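Hemolysin BL lytic component L1 (Bacillus cereus, PDB 7NMQ) is one lytic component of the three-part enterotoxin haemolysin BL, and probably helps to form a pore in target cell membranes as other alpha-helical toxins of the ClyA type do. Local coordinates at residues Pro174-Glu179 with Gly267-Lys272; Ile21-Leu26 with Tyr294-Gln299; Ala164-Gln169 with Asn277-Ser282; Arg82-Tyr87 with Glu345-Ile350. All blocks are in the same frame, centred on the assembly; numbering follows the deposited sequence. Where two conformers were deposited one is given.

Interaction 1: Pro174-Glu179 with Gly267-Lys272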
loop_
_atom_site.group_PDB
_atom_site.type_symbol
_atom_site.label_atom_id
_atom_site.label_comp_id
_atom_site.label_asym_id
_atom_site.label_seq_id
_atom_site.Cartn_x
_atom_site.Cartn_y
_atom_site.Cartn_z
ATOM N N PRO A 174 29.253 2.336 15.362
ATOM C CA PRO A 174 28.193 3.348 15.500
ATOM C C PRO A 174 28.073 4.236 14.258
ATOM O O PRO A 174 26.925 4.558 13.866
ATOM C CB PRO A 174 28.627 4.066 16.778
ATOM C CG PRO A 174 29.353 2.990 17.563
ATOM C CD PRO A 174 30.166 2.270 16.520
ATOM N N GLN A 175 29.167 4.602 13.615
ATOM C CA GLN A 175 29.125 5.502 12.435
ATOM C C GLN A 175 28.481 4.717 11.283
ATOM O O GLN A 175 27.680 5.280 10.520
ATOM C CB GLN A 175 30.518 6.041 12.108
ATOM C CG GLN A 175 30.583 6.962 10.905
ATOM C CD GLN A 175 31.858 7.776 10.830
ATOM O OE1 GLN A 175 32.883 7.480 11.458
ATOM N NE2 GLN A 175 31.805 8.834 10.037
ATOM N N LEU A 176 28.766 3.420 11.207
ATOM C CA LEU A 176 28.192 2.579 10.137
ATOM C C LEU A 176 26.676 2.479 10.331
ATOM O O LEU A 176 25.905 2.641 9.342
ATOM C CB LEU A 176 28.841 1.199 10.161
ATOM C CG LEU A 176 28.399 0.286 9.032
ATOM C CD1 LEU A 176 28.663 0.924 7.667
ATOM C CD2 LEU A 176 29.074 -1.078 9.135
ATOM N N GLN A 177 26.240 2.200 11.556
ATOM C CA GLN A 177 24.794 2.120 11.877
ATOM C C GLN A 177 24.127 3.438 11.485
ATOM O O GLN A 177 23.063 3.403 10.849
ATOM C CB GLN A 177 24.572 1.849 13.359
ATOM C CG GLN A 177 23.102 1.907 13.714
ATOM C CD GLN A 177 22.899 1.897 15.203
ATOM O OE1 GLN A 177 23.590 1.196 15.923
ATOM N NE2 GLN A 177 21.944 2.677 15.675
ATOM N N ALA A 178 24.721 4.566 11.856
ATOM C CA ALA A 178 24.109 5.894 11.604
ATOM C C ALA A 178 24.037 6.109 10.093
ATOM O O ALA A 178 23.028 6.658 9.619
ATOM C CB ALA A 178 24.920 6.952 12.287
ATOM N N GLU A 179 25.050 5.650 9.351
ATOM C CA GLU A 179 25.102 5.845 7.875
ATOM C C GLU A 179 23.942 5.079 7.241
ATOM O O GLU A 179 23.243 5.629 6.383
ATOM C CB GLU A 179 26.422 5.380 7.260
ATOM C CG GLU A 179 26.555 5.632 5.776
ATOM C CD GLU A 179 27.905 5.264 5.183
ATOM O OE1 GLU A 179 28.768 4.757 5.917
ATOM O OE2 GLU A 179 28.068 5.454 3.979
ATOM N N GLY A 267 24.644 -1.917 -0.981
ATOM C CA GLY A 267 25.349 -3.131 -1.419
ATOM C C GLY A 267 26.848 -2.953 -1.346
ATOM O O GLY A 267 27.549 -3.920 -0.943
ATOM N N GLU A 268 27.359 -1.790 -1.711
ATOM C CA GLU A 268 28.807 -1.493 -1.681
ATOM C C GLU A 268 29.316 -1.553 -0.239
ATOM O O GLU A 268 30.375 -2.133 0.024
ATOM C CB GLU A 268 29.102 -0.119 -2.267
ATOM C CG GLU A 268 28.981 -0.015 -3.772
ATOM C CD GLU A 268 29.488 1.307 -4.338
ATOM O OE1 GLU A 268 29.623 2.303 -3.544
ATOM O OE2 GLU A 268 29.760 1.356 -5.562
ATOM N N LEU A 269 28.579 -0.985 0.709
ATOM C CA LEU A 269 28.988 -1.026 2.131
ATOM C C LEU A 269 29.094 -2.490 2.574
ATOM O O LEU A 269 30.014 -2.855 3.377
ATOM C CB LEU A 269 27.989 -0.279 3.005
ATOM C CG LEU A 269 28.041 1.229 2.838
ATOM C CD1 LEU A 269 26.894 1.868 3.579
ATOM C CD2 LEU A 269 29.376 1.785 3.351
ATOM N N SER A 270 28.115 -3.304 2.202
ATOM C CA SER A 270 28.070 -4.738 2.595
ATOM C C SER A 270 29.241 -5.499 1.962
ATOM O O SER A 270 29.880 -6.326 2.650
ATOM C CB SER A 270 26.753 -5.331 2.179
ATOM O OG SER A 270 25.714 -4.888 3.026
ATOM N N MET A 271 29.538 -5.261 0.679
ATOM C CA MET A 271 30.639 -5.985 -0.033
ATOM C C MET A 271 31.966 -5.788 0.694
ATOM O O MET A 271 32.769 -6.739 0.761
ATOM C CB MET A 271 30.797 -5.433 -1.451
ATOM C CG MET A 271 29.819 -6.015 -2.356
ATOM S SD MET A 271 29.836 -5.147 -3.922
ATOM C CE MET A 271 28.344 -5.814 -4.663
ATOM N N LYS A 272 32.209 -4.573 1.169
ATOM C CA LYS A 272 33.523 -4.232 1.749
ATOM C C LYS A 272 33.604 -4.598 3.235
ATOM O O LYS A 272 34.729 -4.628 3.759
ATOM C CB LYS A 272 33.863 -2.773 1.459
ATOM C CG LYS A 272 33.328 -1.729 2.412
ATOM C CD LYS A 272 33.719 -0.344 1.964
ATOM C CE LYS A 272 32.995 0.749 2.714
ATOM N NZ LYS A 272 32.956 1.997 1.911
#

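Interaction 2: Ile21-Leu26 with Tyr294-Gln299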
loop_
_atom_site.group_PDB
_atom_site.type_symbol
_atom_site.label_atom_id
_atom_site.label_comp_id
_atom_site.label_asym_id
_atom_site.label_seq_id
_atom_site.Cartn_x
_atom_site.Cartn_y
_atom_site.Cartn_z
ATOM N N ILE A 21 -0.189 -0.716 -1.233
ATOM C CA ILE A 21 -0.009 -2.139 -1.599
ATOM C C ILE A 21 1.373 -2.307 -2.224
ATOM O O ILE A 21 2.050 -3.262 -1.878
ATOM C CB ILE A 21 -1.127 -2.630 -2.551
ATOM C CG1 ILE A 21 -2.445 -2.728 -1.791
ATOM C CG2 ILE A 21 -0.801 -3.946 -3.198
ATOM C CD1 ILE A 21 -3.632 -2.920 -2.698
ATOM N N LEU A 22 1.759 -1.454 -3.141
ATOM C CA LEU A 22 3.104 -1.545 -3.765
ATOM C C LEU A 22 4.193 -1.494 -2.693
ATOM O O LEU A 22 5.120 -2.361 -2.718
ATOM C CB LEU A 22 3.289 -0.423 -4.786
ATOM C CG LEU A 22 4.695 -0.372 -5.403
ATOM C CD1 LEU A 22 4.936 -1.607 -6.252
ATOM C CD2 LEU A 22 4.846 0.889 -6.229
ATOM N N VAL A 23 4.090 -0.547 -1.775
ATOM C CA VAL A 23 5.139 -0.361 -0.743
ATOM C C VAL A 23 5.166 -1.599 0.161
ATOM O O VAL A 23 6.262 -2.111 0.456
ATOM C CB VAL A 23 4.919 0.928 0.040
ATOM C CG1 VAL A 23 5.759 0.963 1.287
ATOM C CG2 VAL A 23 5.095 2.136 -0.884
ATOM N N MET A 24 4.017 -2.105 0.590
ATOM C CA MET A 24 3.977 -3.316 1.435
ATOM C C MET A 24 4.547 -4.492 0.673
ATOM O O MET A 24 5.294 -5.297 1.293
ATOM C CB MET A 24 2.565 -3.696 1.842
ATOM C CG MET A 24 1.990 -2.767 2.816
ATOM S SD MET A 24 2.772 -2.749 4.418
ATOM C CE MET A 24 2.542 -4.425 4.993
ATOM N N ASP A 25 4.213 -4.635 -0.608
ATOM C CA ASP A 25 4.757 -5.777 -1.385
ATOM C C ASP A 25 6.291 -5.718 -1.381
ATOM O O ASP A 25 6.922 -6.748 -1.200
ATOM C CB ASP A 25 4.242 -5.782 -2.818
ATOM C CG ASP A 25 2.848 -6.362 -3.020
ATOM O OD1 ASP A 25 2.295 -6.981 -2.088
ATOM O OD2 ASP A 25 2.332 -6.183 -4.146
ATOM N N LEU A 26 6.865 -4.545 -1.636
ATOM C CA LEU A 26 8.339 -4.370 -1.681
ATOM C C LEU A 26 8.940 -4.786 -0.335
ATOM O O LEU A 26 9.858 -5.614 -0.302
ATOM C CB LEU A 26 8.727 -2.921 -1.985
ATOM C CG LEU A 26 8.659 -2.483 -3.445
ATOM C CD1 LEU A 26 9.869 -1.631 -3.784
ATOM C CD2 LEU A 26 8.575 -3.667 -4.371
ATOM N N TYR A 294 4.993 -1.364 9.767
ATOM C CA TYR A 294 3.783 -1.076 10.573
ATOM C C TYR A 294 3.299 0.339 10.204
ATOM O O TYR A 294 2.066 0.561 10.216
ATOM C CB TYR A 294 3.972 -1.334 12.069
ATOM C CG TYR A 294 4.711 -0.299 12.858
ATOM C CD1 TYR A 294 4.138 0.914 13.178
ATOM C CD2 TYR A 294 5.961 -0.569 13.423
ATOM C CE1 TYR A 294 4.825 1.858 13.934
ATOM C CE2 TYR A 294 6.638 0.367 14.194
ATOM C CZ TYR A 294 6.077 1.600 14.446
ATOM O OH TYR A 294 6.746 2.515 15.215
ATOM N N GLN A 295 4.183 1.257 9.829
ATOM C CA GLN A 295 3.786 2.635 9.454
ATOM C C GLN A 295 2.931 2.592 8.189
ATOM O O GLN A 295 1.954 3.362 8.074
ATOM C CB GLN A 295 4.981 3.543 9.230
ATOM C CG GLN A 295 5.793 3.755 10.489
ATOM C CD GLN A 295 7.140 4.357 10.147
ATOM O OE1 GLN A 295 7.459 4.709 8.994
ATOM N NE2 GLN A 295 7.925 4.537 11.164
ATOM N N THR A 296 3.302 1.742 7.243
ATOM C CA THR A 296 2.598 1.620 5.956
ATOM C C THR A 296 1.232 0.974 6.191
ATOM O O THR A 296 0.232 1.415 5.561
ATOM C CB THR A 296 3.427 0.850 4.924
ATOM O OG1 THR A 296 4.682 1.501 4.779
ATOM C CG2 THR A 296 2.716 0.850 3.599
ATOM N N VAL A 297 1.125 -0.025 7.050
ATOM C CA VAL A 297 -0.210 -0.591 7.367
ATOM C C VAL A 297 -1.053 0.506 8.022
ATOM O O VAL A 297 -2.269 0.554 7.741
ATOM C CB VAL A 297 -0.116 -1.848 8.251
ATOM C CG1 VAL A 297 -1.485 -2.270 8.799
ATOM C CG2 VAL A 297 0.499 -2.971 7.458
ATOM N N ASP A 298 -0.518 1.336 8.883
ATOM C CA ASP A 298 -1.303 2.461 9.453
ATOM C C ASP A 298 -1.856 3.357 8.320
ATOM O O ASP A 298 -3.040 3.788 8.409
ATOM C CB ASP A 298 -0.498 3.266 10.463
ATOM C CG ASP A 298 -0.370 2.665 11.865
ATOM O OD1 ASP A 298 -1.288 1.948 12.296
ATOM O OD2 ASP A 298 0.673 2.933 12.536
ATOM N N GLN A 299 -1.041 3.646 7.312
ATOM C CA GLN A 299 -1.437 4.452 6.147
ATOM C C GLN A 299 -2.554 3.721 5.410
ATOM O O GLN A 299 -3.536 4.370 4.969
ATOM C CB GLN A 299 -0.292 4.765 5.223
ATOM C CG GLN A 299 0.736 5.658 5.856
ATOM C CD GLN A 299 1.768 5.908 4.794
ATOM O OE1 GLN A 299 2.566 5.044 4.485
ATOM N NE2 GLN A 299 1.528 6.948 4.024
#

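Interaction 3: Ala164-Gln169 with Asn277-Ser282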
loop_
_atom_site.group_PDB
_atom_site.type_symbol
_atom_site.label_atom_id
_atom_site.label_comp_id
_atom_site.label_asym_id
_atom_site.label_seq_id
_atom_site.Cartn_x
_atom_site.Cartn_y
_atom_site.Cartn_z
ATOM N N ALA A 164 25.492 -2.959 20.512
ATOM C CA ALA A 164 26.453 -2.415 21.491
ATOM C C ALA A 164 27.562 -3.444 21.764
ATOM O O ALA A 164 28.701 -3.052 22.011
ATOM C CB ALA A 164 25.727 -2.076 22.762
ATOM N N ILE A 165 27.254 -4.729 21.704
ATOM C CA ILE A 165 28.308 -5.754 21.881
ATOM C C ILE A 165 29.262 -5.651 20.695
ATOM O O ILE A 165 30.493 -5.597 20.877
ATOM C CB ILE A 165 27.714 -7.155 22.030
ATOM C CG1 ILE A 165 26.916 -7.232 23.320
ATOM C CG2 ILE A 165 28.778 -8.231 21.954
ATOM C CD1 ILE A 165 26.116 -8.467 23.441
ATOM N N LEU A 166 28.747 -5.580 19.490
ATOM C CA LEU A 166 29.619 -5.475 18.328
ATOM C C LEU A 166 30.403 -4.156 18.358
ATOM O O LEU A 166 31.612 -4.157 18.017
ATOM C CB LEU A 166 28.785 -5.626 17.066
ATOM C CG LEU A 166 28.085 -6.960 16.889
ATOM C CD1 LEU A 166 27.202 -6.928 15.653
ATOM C CD2 LEU A 166 29.082 -8.104 16.805
ATOM N N ALA A 167 29.801 -3.039 18.755
ATOM C CA ALA A 167 30.477 -1.735 18.849
ATOM C C ALA A 167 31.547 -1.775 19.944
ATOM O O ALA A 167 32.525 -1.045 19.856
ATOM C CB ALA A 167 29.453 -0.653 19.133
ATOM N N GLY A 168 31.380 -2.641 20.940
ATOM C CA GLY A 168 32.418 -2.826 21.950
ATOM C C GLY A 168 33.649 -3.466 21.330
ATOM O O GLY A 168 34.768 -3.190 21.760
ATOM N N GLN A 169 33.468 -4.254 20.299
ATOM C CA GLN A 169 34.574 -4.919 19.569
ATOM C C GLN A 169 35.187 -4.039 18.480
ATOM O O GLN A 169 36.366 -4.265 18.158
ATOM C CB GLN A 169 34.105 -6.215 18.919
ATOM C CG GLN A 169 33.559 -7.209 19.914
ATOM C CD GLN A 169 33.148 -8.517 19.296
ATOM O OE1 GLN A 169 33.273 -8.739 18.093
ATOM N NE2 GLN A 169 32.680 -9.412 20.151
ATOM N N ASN A 277 30.568 -6.394 10.714
ATOM C CA ASN A 277 30.050 -5.144 10.117
ATOM C C ASN A 277 28.925 -5.491 9.162
ATOM O O ASN A 277 27.915 -4.709 9.104
ATOM C CB ASN A 277 31.174 -4.348 9.481
ATOM C CG ASN A 277 31.980 -3.615 10.537
ATOM O OD1 ASN A 277 33.103 -3.962 10.842
ATOM N ND2 ASN A 277 31.445 -2.537 11.057
ATOM N N GLN A 278 28.982 -6.613 8.474
ATOM C CA GLN A 278 27.835 -7.050 7.632
ATOM C C GLN A 278 26.603 -7.263 8.508
ATOM O O GLN A 278 25.492 -6.993 8.061
ATOM C CB GLN A 278 28.154 -8.306 6.824
ATOM C CG GLN A 278 29.068 -8.006 5.671
ATOM C CD GLN A 278 29.362 -9.198 4.804
ATOM O OE1 GLN A 278 29.165 -10.347 5.188
ATOM N NE2 GLN A 278 29.847 -8.915 3.618
ATOM N N ALA A 279 26.793 -7.764 9.719
ATOM C CA ALA A 279 25.668 -8.005 10.634
ATOM C C ALA A 279 25.090 -6.654 11.050
ATOM O O ALA A 279 23.888 -6.534 11.129
ATOM C CB ALA A 279 26.096 -8.790 11.852
ATOM N N VAL A 280 25.917 -5.682 11.361
ATOM C CA VAL A 280 25.391 -4.337 11.719
ATOM C C VAL A 280 24.541 -3.823 10.560
ATOM O O VAL A 280 23.444 -3.273 10.777
ATOM C CB VAL A 280 26.531 -3.379 12.045
ATOM C CG1 VAL A 280 26.018 -1.956 12.181
ATOM C CG2 VAL A 280 27.241 -3.866 13.280
ATOM N N LEU A 281 25.042 -3.965 9.352
ATOM C CA LEU A 281 24.321 -3.477 8.170
ATOM C C LEU A 281 22.995 -4.202 8.060
ATOM O O LEU A 281 21.937 -3.556 7.816
ATOM C CB LEU A 281 25.180 -3.691 6.930
ATOM C CG LEU A 281 26.301 -2.684 6.791
ATOM C CD1 LEU A 281 27.307 -3.112 5.767
ATOM C CD2 LEU A 281 25.820 -1.310 6.487
ATOM N N SER A 282 23.015 -5.519 8.102
ATOM C CA SER A 282 21.787 -6.278 7.805
ATOM C C SER A 282 20.770 -6.042 8.922
ATOM O O SER A 282 19.583 -5.906 8.602
ATOM C CB SER A 282 22.080 -7.732 7.563
ATOM O OG SER A 282 22.553 -8.360 8.717
#

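Interaction 4: Arg82-Tyr87 with Glu345-Ile350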
loop_
_atom_site.group_PDB
_atom_site.type_symbol
_atom_site.label_atom_id
_atom_site.label_comp_id
_atom_site.label_asym_id
_atom_site.label_seq_id
_atom_site.Cartn_x
_atom_site.Cartn_y
_atom_site.Cartn_z
ATOM N N ARG A 82 -12.304 -5.069 -5.553
ATOM C CA ARG A 82 -13.219 -5.922 -6.331
ATOM C C ARG A 82 -14.658 -5.463 -6.047
ATOM O O ARG A 82 -15.473 -5.487 -6.970
ATOM C CB ARG A 82 -13.007 -7.393 -5.943
ATOM C CG ARG A 82 -13.919 -8.391 -6.640
ATOM C CD ARG A 82 -14.030 -8.233 -8.144
ATOM N NE ARG A 82 -12.725 -8.342 -8.751
ATOM C CZ ARG A 82 -12.430 -8.186 -10.037
ATOM N NH1 ARG A 82 -13.363 -7.901 -10.934
ATOM N NH2 ARG A 82 -11.164 -8.325 -10.412
ATOM N N ASN A 83 -14.978 -5.092 -4.821
ATOM C CA ASN A 83 -16.359 -4.635 -4.496
ATOM C C ASN A 83 -16.696 -3.356 -5.268
ATOM O O ASN A 83 -17.844 -3.193 -5.650
ATOM C CB ASN A 83 -16.527 -4.440 -2.997
ATOM C CG ASN A 83 -16.527 -5.746 -2.248
ATOM O OD1 ASN A 83 -16.666 -6.830 -2.840
ATOM N ND2 ASN A 83 -16.364 -5.631 -0.927
ATOM N N ILE A 84 -15.726 -2.510 -5.544
ATOM C CA ILE A 84 -15.941 -1.289 -6.362
ATOM C C ILE A 84 -16.252 -1.730 -7.784
ATOM O O ILE A 84 -17.192 -1.228 -8.415
ATOM C CB ILE A 84 -14.732 -0.347 -6.236
ATOM C CG1 ILE A 84 -14.662 0.151 -4.792
ATOM C CG2 ILE A 84 -14.846 0.770 -7.246
ATOM C CD1 ILE A 84 -13.416 0.919 -4.452
ATOM N N VAL A 85 -15.432 -2.630 -8.332
ATOM C CA VAL A 85 -15.693 -3.173 -9.681
ATOM C C VAL A 85 -17.107 -3.757 -9.709
ATOM O O VAL A 85 -17.854 -3.506 -10.689
ATOM C CB VAL A 85 -14.671 -4.240 -10.095
ATOM C CG1 VAL A 85 -15.057 -4.840 -11.446
ATOM C CG2 VAL A 85 -13.242 -3.706 -10.124
ATOM N N ASN A 86 -17.476 -4.564 -8.731
ATOM C CA ASN A 86 -18.788 -5.253 -8.750
ATOM C C ASN A 86 -19.912 -4.222 -8.621
ATOM O O ASN A 86 -20.990 -4.478 -9.186
ATOM C CB ASN A 86 -18.834 -6.314 -7.681
ATOM C CG ASN A 86 -18.011 -7.520 -8.090
ATOM O OD1 ASN A 86 -17.910 -7.832 -9.268
ATOM N ND2 ASN A 86 -17.625 -8.314 -7.140
ATOM N N TYR A 87 -19.704 -3.134 -7.923
ATOM C CA TYR A 87 -20.768 -2.094 -7.819
ATOM C C TYR A 87 -20.931 -1.463 -9.199
ATOM O O TYR A 87 -22.053 -1.287 -9.676
ATOM C CB TYR A 87 -20.468 -1.049 -6.753
ATOM C CG TYR A 87 -21.652 -0.114 -6.663
ATOM C CD1 TYR A 87 -22.739 -0.417 -5.868
ATOM C CD2 TYR A 87 -21.717 1.014 -7.468
ATOM C CE1 TYR A 87 -23.851 0.408 -5.865
ATOM C CE2 TYR A 87 -22.820 1.862 -7.438
ATOM C CZ TYR A 87 -23.899 1.542 -6.642
ATOM O OH TYR A 87 -25.045 2.307 -6.608
ATOM N N GLU A 345 -21.441 7.252 -16.192
ATOM C CA GLU A 345 -20.142 7.638 -16.776
ATOM C C GLU A 345 -19.050 7.563 -15.706
ATOM O O GLU A 345 -17.966 7.042 -15.997
ATOM C CB GLU A 345 -20.281 8.997 -17.448
ATOM C CG GLU A 345 -21.170 8.897 -18.682
ATOM C CD GLU A 345 -21.475 10.171 -19.460
ATOM O OE1 GLU A 345 -20.694 11.142 -19.334
ATOM O OE2 GLU A 345 -22.491 10.187 -20.225
ATOM N N SER A 346 -19.289 8.101 -14.509
ATOM C CA SER A 346 -18.230 8.154 -13.458
ATOM C C SER A 346 -17.912 6.729 -12.959
ATOM O O SER A 346 -16.721 6.362 -12.821
ATOM C CB SER A 346 -18.586 9.109 -12.343
ATOM O OG SER A 346 -19.900 8.892 -11.843
ATOM N N TRP A 347 -18.918 5.889 -12.778
ATOM C CA TRP A 347 -18.707 4.477 -12.393
ATOM C C TRP A 347 -17.930 3.738 -13.485
ATOM O O TRP A 347 -16.972 3.012 -13.140
ATOM C CB TRP A 347 -20.012 3.778 -12.043
ATOM C CG TRP A 347 -20.477 4.095 -10.660
ATOM C CD1 TRP A 347 -21.532 4.887 -10.285
ATOM C CD2 TRP A 347 -19.835 3.678 -9.443
ATOM N NE1 TRP A 347 -21.603 4.956 -8.925
ATOM C CE2 TRP A 347 -20.569 4.240 -8.385
ATOM C CE3 TRP A 347 -18.735 2.854 -9.181
ATOM C CZ2 TRP A 347 -20.257 4.005 -7.067
ATOM C CZ3 TRP A 347 -18.418 2.651 -7.864
ATOM C CH2 TRP A 347 -19.165 3.216 -6.822
ATOM N N ASN A 348 -18.258 3.934 -14.749
ATOM C CA ASN A 348 -17.519 3.223 -15.817
ATOM C C ASN A 348 -16.057 3.687 -15.781
ATOM O O ASN A 348 -15.153 2.848 -15.976
ATOM C CB ASN A 348 -18.160 3.453 -17.173
ATOM C CG ASN A 348 -17.331 2.818 -18.248
ATOM O OD1 ASN A 348 -17.177 1.597 -18.285
ATOM N ND2 ASN A 348 -16.694 3.662 -19.030
ATOM N N ASP A 349 -15.835 4.953 -15.443
ATOM C CA ASP A 349 -14.484 5.565 -15.472
ATOM C C ASP A 349 -13.569 4.940 -14.410
ATOM O O ASP A 349 -12.379 4.973 -14.592
ATOM C CB ASP A 349 -14.571 7.085 -15.314
ATOM C CG ASP A 349 -13.234 7.776 -15.126
ATOM O OD1 ASP A 349 -12.521 7.922 -16.119
ATOM O OD2 ASP A 349 -12.896 8.130 -13.966
ATOM N N ILE A 350 -14.101 4.391 -13.332
ATOM C CA ILE A 350 -13.285 3.851 -12.216
ATOM C C ILE A 350 -13.060 2.347 -12.398
ATOM O O ILE A 350 -12.227 1.793 -11.696
ATOM C CB ILE A 350 -13.960 4.187 -10.875
ATOM C CG1 ILE A 350 -12.973 4.203 -9.729
ATOM C CG2 ILE A 350 -15.122 3.272 -10.570
ATOM C CD1 ILE A 350 -13.592 4.627 -8.433
#

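Interaction 1: Pro174-Glu179 with Gly267-Lys272
L176 reaches L269 of the partner helix through one methyl alone: its CD1 stands 4.5 Å from L269 CD2, a distance at the outer limit of apolar contact. The CA atoms of the same two residues are the nearest across the pair, yet 8.8 Å apart, so the backbones are well separated and the side chains must bridge the gap. L176 sends CG anti to its backbone N (chi1 -176°), and this brings the branched end closer to L269 than its CB direction would suggest. The side chain also rests on N277 and L281 of helix 275-325, and so has a third helix beside it.

The elements joined are helices 173-200 and 247-272, which here run in roughly opposite directions. Between them lie helix 203-216 and the hairpin of strands 217-222 and 225-230, in a region predicted to hold two membrane-spanning segments, so the pair probably lies in or beside the head region, as in other ClyA-like toxins.

One turn on, E179 points toward L269 and extends its fully stretched chain at the isobutyl group, which comes from the opposite direction. Its OE2 lies 3.8 Å from L269 CD1 and its OE1 4.0 Å from L269 CD2; both methyls sit on the same side of the carboxylate plane. These are van der Waals contacts of a charged group with an apolar one, while the charge itself has a long, weak ion pair with K265. K272 NZ, 6.3 Å from E179 OE2, could add a modest favourable field. L269 is further covered by I180 and L183 of helix 173-200.

Interaction 2: Ile21-Leu26 with Tyr294-Gln299
M24 and V297 make the apolar part of this contact, with the thioether methyl doing the touching: M24 CE is 3.5 Å from V297 CG2, a close fit of two carbons. The methionine gets there by folding, since its chain bends at both chi2 (-66°) and chi3 (-61°): the two bends put SD against T296 and turn CE aside along the flank of the facing helix onto V297 CG2. M24 SD is 3.7 Å from T296 CG2, and these two side chains lie alongside one another, pointing opposite ways.

The segments belong to helices 10-33 and 275-325, and their axes pass 9.9 Å apart with N-to-C directions at 158°. Such near-antiparallel side-by-side packing is what a long helical bundle of the ClyA type is made of, and the site lies close to the centre of the chain. Around it W69 of helix 45-103 touches M24, L142 of helix 107-154 touches V297, and F191 of helix 173-200 touches V23.

A mixed contact completes the account. T296 points toward the other helix and meets V23 with both branches, V23 CG1 lying 3.7 Å from T296 OG1 and 3.8 Å from T296 CG2. The hydroxyl is buried beside a methyl, but its polar need is met within its own helix by a hydrogen bond to the carbonyl O of Y292, leaving T296 CG2 to pack against the methionine.

Interaction 3: Ala164-Gln169 with Asn277-Ser282
A279 and V280, adjacent on helix 275-325, both meet the side chain of L166 on the short helix 161-169. A279 contributes its single methyl: its CB points toward the partner and lies 4.4 Å from L166 CD1, a loose touch. The same methyl is also in contact with V37 and L39 of the loop that follows helix 10-33, so the alanine sits between two parts of the chain.

V280 makes the closer approach. Its CG2 comes within 3.9 Å of L166 CD1, the two side chains overlapping side by side, each directed toward the other helix. With chi1 at 171°, V280 CG2 stands beside the backbone N, on the flank that meets L166. The leucine has CG beside its own N (chi1 -63°) and is extended beyond it to CD1 (chi2 175°), which lets one methyl serve both partners. The CA atoms of L166 and V280 are 7.9 Å apart, and the total area buried is 90 Å², which makes this a narrow contact in spite of its three buried residues.

L166 has further apolar neighbours in I173, at the start of helix 173-200, and in the loop residue L44. The short helix thus packs through L166 on early turns of helix 275-325. This contact's centre is about 32 Å from that of the chain, near one end of the elongated helical bundle expected of a ClyA-like toxin.

Interaction 4: Arg82-Tyr87 with Glu345-Ile350
W347 receives Y87 over one face of its indole: Y87 CD2 stands 3.3 Å above the plane, displaced toward the rim. At the indole's edge, near its plane, is a methyl of I84, with I84 CG2 4.1 Å from W347 CZ3. The pairing of the rings is oblique, the Y87 ring and the six-membered ring of W347 having centroids 4.5 Å apart and planes at 49°, so it answers to neither a parallel stack nor a T-shape. The CD2-CE2 side of the tyrosine does the touching, with Y87 CD2 3.4 Å from W347 CZ2.

The tyrosine's chi1 of -176° sets the ring beside its carbonyl carbon, where it reaches the indole. The indole N-H has its partner beyond this pair: W347 NE1 is hydrogen-bonded to the carbonyl O of L5, which would help to fix the ring's rotation. F91, W311 and M314 also touch the indole, giving it a largely apolar and aromatic surround.

One turn from the rings, the isoleucines meet by their branch methyls, I84 CG2 lying 4.2 Å from I350 CG2 as the side chains cross at about a right angle. L14 of helix 10-33 touches both of them.

The segments' axes come within 9.7 Å, their directions differing by 141°, and 216 Å² is buried. Packing of inclined, broadly opposed turns of helices 45-103 and 330-357 through interleaved aromatic and branched side chains is the kind of core expected in the elongated helical bundle of a ClyA-like toxin.

Overall arrangement
The contacts are spread along an elongated bundle. The centre of interaction 2 is about 4 Å from the centre of the chain, that of interaction 4 about 20 Å; both are fully buried, one through methionine and small branched side chains, the other through aromatic rings. Interactions 1 and 3 lie near the far end, their centres about 10 Å apart. They differ in burial: interaction 1 is partly open and includes a carboxylate, whereas interaction 3 is wholly apolar. These two touch directly, S270 O probably accepting a hydrogen bond from Q278 NE2 at 2.8 Å. Helix 275-325 serves interactions 2 and 3, and farther along its W311, M314 and Y318 touch the tryptophan of interaction 4.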